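Local coordinates for protein 5'-nucleotidase SURE (Aquifex aeolicus, PDB 2WQK) that probably hydrolyses nucleoside 5'-monophosphates to nucleosides and phosphate, using one divalent metal cation per subunit, at residues S91-G96 with E137-C142; F125-F128 with N132-F135. One frame throughout, in Å; residues are numbered along the deposited sequence. Where two conformers were deposited one is given.

In the fold
Both contacts are buried, apolar and without hydrogen bonds across their segments, and their centres lie about 6 Å apart. Interaction 1 sets helix 135-152 against strand 88-94; interaction 2 packs the loop entering that same helix against strand 122-128, the neighbour of 88-94 in the large mixed sheet. The two strands run parallel and are joined by backbone bonds, such as Asn94 N to Phe125 O at 2.9 Å. Their chemistry differs in what lies behind the packing. Segment 91-96 in interaction 1 also carries a metal ligand on its other side, whereas the contact of interaction 2 consists of one methyl group meeting an isoleucine and an aromatic ring.

Interaction 1: residues S91-G96 with E137-C142; sequences SGINEG and EIAKVC. With NA (sodium ion), chain D; SO4 (sulfate ion), chain C.
Ile93 points from its strand toward helix 135-152, and its CD1 carries most of the contact, 3.9 Å from CG2 of Ile138 and 4.1 Å from CB of Ala139. One step back along the same branch, CG1 lies 4.1 Å from SG of Cys142. The two isoleucines approach obliquely, CD1 and CG2 of Ile93 both meeting CG2 of Ile138. Setting CG1 of Ile93 beside its own backbone N (chi1 -58°) and extending the chain beyond it carries CD1 out to the backbone of Ala139. An alanine in place of Ile93 removes every atom beyond CB, which would probably open a gap between strand and helix and leave Ile138 and Cys142 without this apolar partner. The helix runs roughly antiparallel to the strand; the axes of the two short segments approach to 10.3 Å at their closest, at an angle of 146°.

Asn94, next in the strand, turns to the other side. Its OD1 binds the sodium ion at 2.3 Å, a site completed by Asp10, Ser40, sulfate and water. Its ND2 donates to Gly96 O at 2.9 Å, the donor standing above the carbonyl plane; with OD1 on the metal, this probably fixes the amide's rotation. ND2 also bonds weakly to the sulfate, probably from the crystallisation liquor. A helix packed across a parallel-sheet strand whose C-terminal end supplies a metal ligand is characteristic of the Rossmann-like alpha/beta domain of SurE nucleotidases.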
loop_
_atom_site.group_PDB
_atom_site.type_symbol
_atom_site.label_atom_id
_atom_site.label_comp_id
_atom_site.label_asym_id
_atom_site.label_seq_id
_atom_site.Cartn_x
_atom_site.Cartn_y
_atom_site.Cartn_z
ATOM N N SER A 91 14.180 -16.932 -11.472
ATOM C CA SER A 91 13.693 -15.889 -10.596
ATOM C C SER A 91 14.586 -15.788 -9.372
ATOM O O SER A 91 14.796 -16.771 -8.685
ATOM C CB SER A 91 12.264 -16.260 -10.138
ATOM O OG SER A 91 11.707 -15.233 -9.372
ATOM N N GLY A 92 15.130 -14.608 -9.147
ATOM C CA GLY A 92 16.053 -14.383 -8.033
ATOM C C GLY A 92 17.268 -13.591 -8.488
ATOM O O GLY A 92 17.224 -12.922 -9.526
ATOM N N ILE A 93 18.342 -13.622 -7.687
ATOM C CA ILE A 93 18.454 -14.252 -6.392
ATOM C C ILE A 93 17.792 -13.412 -5.351
ATOM O O ILE A 93 18.105 -12.239 -5.180
ATOM C CB ILE A 93 19.940 -14.390 -5.965
ATOM C CG1 ILE A 93 20.726 -15.198 -7.001
ATOM C CG2 ILE A 93 20.043 -15.011 -4.547
ATOM C CD1 ILE A 93 22.242 -14.858 -7.050
ATOM N N ASN A 94 16.826 -14.011 -4.643
ATOM C CA ASN A 94 16.119 -13.281 -3.614
ATOM C C ASN A 94 17.005 -12.851 -2.463
ATOM O O ASN A 94 17.874 -13.583 -2.063
ATOM C CB ASN A 94 14.953 -14.106 -3.025
ATOM C CG ASN A 94 13.946 -13.227 -2.256
ATOM O OD1 ASN A 94 13.472 -12.218 -2.779
ATOM N ND2 ASN A 94 13.629 -13.626 -1.000
ATOM N N GLU A 95 16.691 -11.675 -1.934
ATOM C CA GLU A 95 17.334 -11.162 -0.745
ATOM C C GLU A 95 16.603 -11.784 0.453
ATOM O O GLU A 95 15.698 -11.167 1.060
ATOM C CB GLU A 95 17.223 -9.641 -0.694
ATOM C CG GLU A 95 17.808 -8.889 -1.854
ATOM C CD GLU A 95 17.446 -7.403 -1.802
ATOM O OE1 GLU A 95 16.455 -7.025 -1.098
ATOM O OE2 GLU A 95 18.158 -6.619 -2.452
ATOM N N GLY A 96 16.920 -13.024 0.730
ATOM C CA GLY A 96 16.436 -13.750 1.883
ATOM C C GLY A 96 15.891 -15.086 1.426
ATOM O O GLY A 96 15.667 -15.305 0.226
ATOM N N GLU A 137 29.143 -14.674 -4.885
ATOM C CA GLU A 137 29.506 -16.032 -4.557
ATOM C C GLU A 137 28.326 -16.975 -4.797
ATOM O O GLU A 137 28.480 -18.040 -5.356
ATOM C CB GLU A 137 29.950 -16.157 -3.101
ATOM C CG GLU A 137 31.238 -15.361 -2.765
ATOM C CD GLU A 137 32.445 -15.910 -3.466
ATOM O OE1 GLU A 137 32.611 -17.126 -3.561
ATOM O OE2 GLU A 137 33.269 -15.094 -3.928
ATOM N N ILE A 138 27.147 -16.561 -4.356
ATOM C CA ILE A 138 25.948 -17.376 -4.540
ATOM C C ILE A 138 25.654 -17.620 -6.019
ATOM O O ILE A 138 25.250 -18.732 -6.412
ATOM C CB ILE A 138 24.734 -16.740 -3.814
ATOM C CG1 ILE A 138 24.928 -16.890 -2.303
ATOM C CG2 ILE A 138 23.383 -17.366 -4.257
ATOM C CD1 ILE A 138 23.964 -16.070 -1.441
ATOM N N ALA A 139 25.877 -16.603 -6.851
ATOM C CA ALA A 139 25.583 -16.742 -8.284
ATOM C C ALA A 139 26.393 -17.845 -8.923
ATOM O O ALA A 139 25.960 -18.473 -9.878
ATOM C CB ALA A 139 25.784 -15.410 -9.054
ATOM N N LYS A 140 27.602 -18.084 -8.392
ATOM C CA LYS A 140 28.440 -19.147 -8.955
ATOM C C LYS A 140 27.757 -20.518 -8.862
ATOM O O LYS A 140 27.782 -21.281 -9.826
ATOM C CB LYS A 140 29.808 -19.202 -8.253
ATOM C CG LYS A 140 30.611 -17.925 -8.443
ATOM C CD LYS A 140 31.871 -17.926 -7.580
ATOM C CE LYS A 140 32.656 -16.659 -7.761
ATOM N NZ LYS A 140 33.817 -16.646 -6.775
ATOM N N VAL A 141 27.124 -20.824 -7.717
ATOM C CA VAL A 141 26.473 -22.115 -7.636
ATOM C C VAL A 141 25.153 -22.103 -8.457
ATOM O O VAL A 141 24.796 -23.117 -9.045
ATOM C CB VAL A 141 26.371 -22.654 -6.213
ATOM C CG1 VAL A 141 25.310 -21.964 -5.471
ATOM C CG2 VAL A 141 26.212 -24.199 -6.248
ATOM N N CYS A 142 24.495 -20.948 -8.562
ATOM C CA CYS A 142 23.289 -20.877 -9.410
ATOM C C CYS A 142 23.628 -21.261 -10.857
ATOM O O CYS A 142 22.893 -22.018 -11.517
ATOM C CB CYS A 142 22.632 -19.504 -9.346
ATOM S SG CYS A 142 22.077 -19.052 -7.698
HETATM NA NA NA D . 12.132 -10.582 -1.820
HETATM S S SO4 C . 9.980 -12.833 -1.835
HETATM O O1 SO4 C . 10.781 -12.602 -0.634
HETATM O O2 SO4 C . 10.289 -11.722 -2.789
HETATM O O3 SO4 C . 10.356 -14.042 -2.475
HETATM O O4 SO4 C . 8.512 -12.830 -1.537
HETATM O O HOH W 1 13.087 -10.487 0.432
#

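Interaction 2: residues F125-F128 with N132-F135; sequences FSAF and NIMF
The ring of Phe135 has CG2 of Ile133 over the centre of one face, 3.5 Å above its plane, while CB of Ala127 approaches the ring obliquely. These residues belong to the strand-loop-helix connection of an alpha/beta fold, in which strand 122-128 ends, the chain turns back, and helix 135-152 begins with Phe135. The turn-back shows in the CA atoms of Ala127 and Ile133, only 7.4 Å apart six positions along, far less than an extended chain would span.

Ala127 directs its CB at the loop and is met by both branches of Ile133. With CG2 anti to the backbone N of Ile133, this methyl meets the ring face with one flank and Ala127 CB with another; CB in turn reaches CE1 of Phe135 (4.2 Å), so the three groups meet mutually. Met134 takes the N-cap position and centres an inverse gamma turn, in which Phe135 N reaches Ile133 O in a weak bond of 3.1 Å. The Asn166 side chain binds the loop, its OD1 accepting from Met134 N and its ND2 donating to Asn132 O. Ile93 and Ile138 also border the cluster. The closest approach between the segments is Ala127 CB to Ile133 CG2, 3.7 Å; Ile133 CD1 follows at 4.2 Å from Ala127 CB.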
loop_
_atom_site.group_PDB
_atom_site.type_symbol
_atom_site.label_atom_id
_atom_site.label_comp_id
_atom_site.label_asym_id
_atom_site.label_seq_id
_atom_site.Cartn_x
_atom_site.Cartn_y
_atom_site.Cartn_z
ATOM N N PHE A 125 15.701 -18.919 -7.121
ATOM C CA PHE A 125 16.913 -18.929 -6.307
ATOM C C PHE A 125 16.744 -17.885 -5.208
ATOM O O PHE A 125 16.407 -16.723 -5.488
ATOM C CB PHE A 125 18.099 -18.466 -7.170
ATOM C CG PHE A 125 18.435 -19.395 -8.328
ATOM C CD1 PHE A 125 19.140 -20.571 -8.101
ATOM C CD2 PHE A 125 18.123 -19.064 -9.637
ATOM C CE1 PHE A 125 19.480 -21.414 -9.155
ATOM C CE2 PHE A 125 18.480 -19.913 -10.692
ATOM C CZ PHE A 125 19.143 -21.059 -10.445
ATOM N N SER A 126 17.044 -18.299 -3.976
ATOM C CA SER A 126 16.971 -17.429 -2.798
ATOM C C SER A 126 18.213 -17.634 -1.935
ATOM O O SER A 126 18.705 -18.744 -1.833
ATOM C CB SER A 126 15.717 -17.773 -1.980
ATOM O OG SER A 126 14.568 -17.586 -2.776
ATOM N N ALA A 127 18.688 -16.527 -1.346
ATOM C CA ALA A 127 19.840 -16.513 -0.431
ATOM C C ALA A 127 19.412 -16.745 1.028
ATOM O O ALA A 127 18.593 -15.988 1.552
ATOM C CB ALA A 127 20.570 -15.146 -0.539
ATOM N N PHE A 128 20.017 -17.738 1.667
ATOM C CA PHE A 128 19.782 -18.017 3.083
ATOM C C PHE A 128 20.808 -17.229 3.869
ATOM O O PHE A 128 21.929 -17.703 4.141
ATOM C CB PHE A 128 19.884 -19.504 3.387
ATOM C CG PHE A 128 19.707 -19.836 4.861
ATOM C CD1 PHE A 128 18.449 -19.722 5.459
ATOM C CD2 PHE A 128 20.760 -20.315 5.615
ATOM C CE1 PHE A 128 18.232 -20.044 6.758
ATOM C CE2 PHE A 128 20.553 -20.652 6.943
ATOM C CZ PHE A 128 19.293 -20.514 7.510
ATOM N N ASN A 132 24.865 -8.818 4.870
ATOM C CA ASN A 132 26.106 -8.985 4.123
ATOM C C ASN A 132 26.036 -10.243 3.283
ATOM O O ASN A 132 26.896 -11.126 3.360
ATOM C CB ASN A 132 27.321 -9.054 5.054
ATOM C CG ASN A 132 27.339 -7.937 6.078
ATOM O OD1 ASN A 132 27.073 -6.778 5.758
ATOM N ND2 ASN A 132 27.653 -8.291 7.333
ATOM N N ILE A 133 24.993 -10.320 2.474
ATOM C CA ILE A 133 24.844 -11.466 1.605
ATOM C C ILE A 133 25.812 -11.373 0.417
ATOM O O ILE A 133 25.826 -10.367 -0.325
ATOM C CB ILE A 133 23.399 -11.584 1.100
ATOM C CG1 ILE A 133 22.448 -11.805 2.292
ATOM C CG2 ILE A 133 23.300 -12.743 0.094
ATOM C CD1 ILE A 133 20.975 -11.812 1.938
ATOM N N MET A 134 26.541 -12.455 0.216
ATOM C CA MET A 134 27.545 -12.541 -0.861
ATOM C C MET A 134 26.899 -13.019 -2.180
ATOM O O MET A 134 27.094 -14.159 -2.617
ATOM C CB MET A 134 28.661 -13.487 -0.445
ATOM C CG MET A 134 29.464 -12.961 0.769
ATOM S SD MET A 134 30.772 -14.086 1.311
ATOM C CE MET A 134 29.816 -15.248 2.276
ATOM N N PHE A 135 26.118 -12.139 -2.804
ATOM C CA PHE A 135 25.369 -12.516 -4.009
ATOM C C PHE A 135 26.260 -13.001 -5.147
ATOM O O PHE A 135 25.864 -13.863 -5.889
ATOM C CB PHE A 135 24.513 -11.356 -4.473
ATOM C CG PHE A 135 23.370 -11.063 -3.557
ATOM C CD1 PHE A 135 22.231 -11.889 -3.554
ATOM C CD2 PHE A 135 23.393 -9.968 -2.714
ATOM C CE1 PHE A 135 21.205 -11.617 -2.683
ATOM C CE2 PHE A 135 22.329 -9.691 -1.872
ATOM C CZ PHE A 135 21.240 -10.522 -1.875
#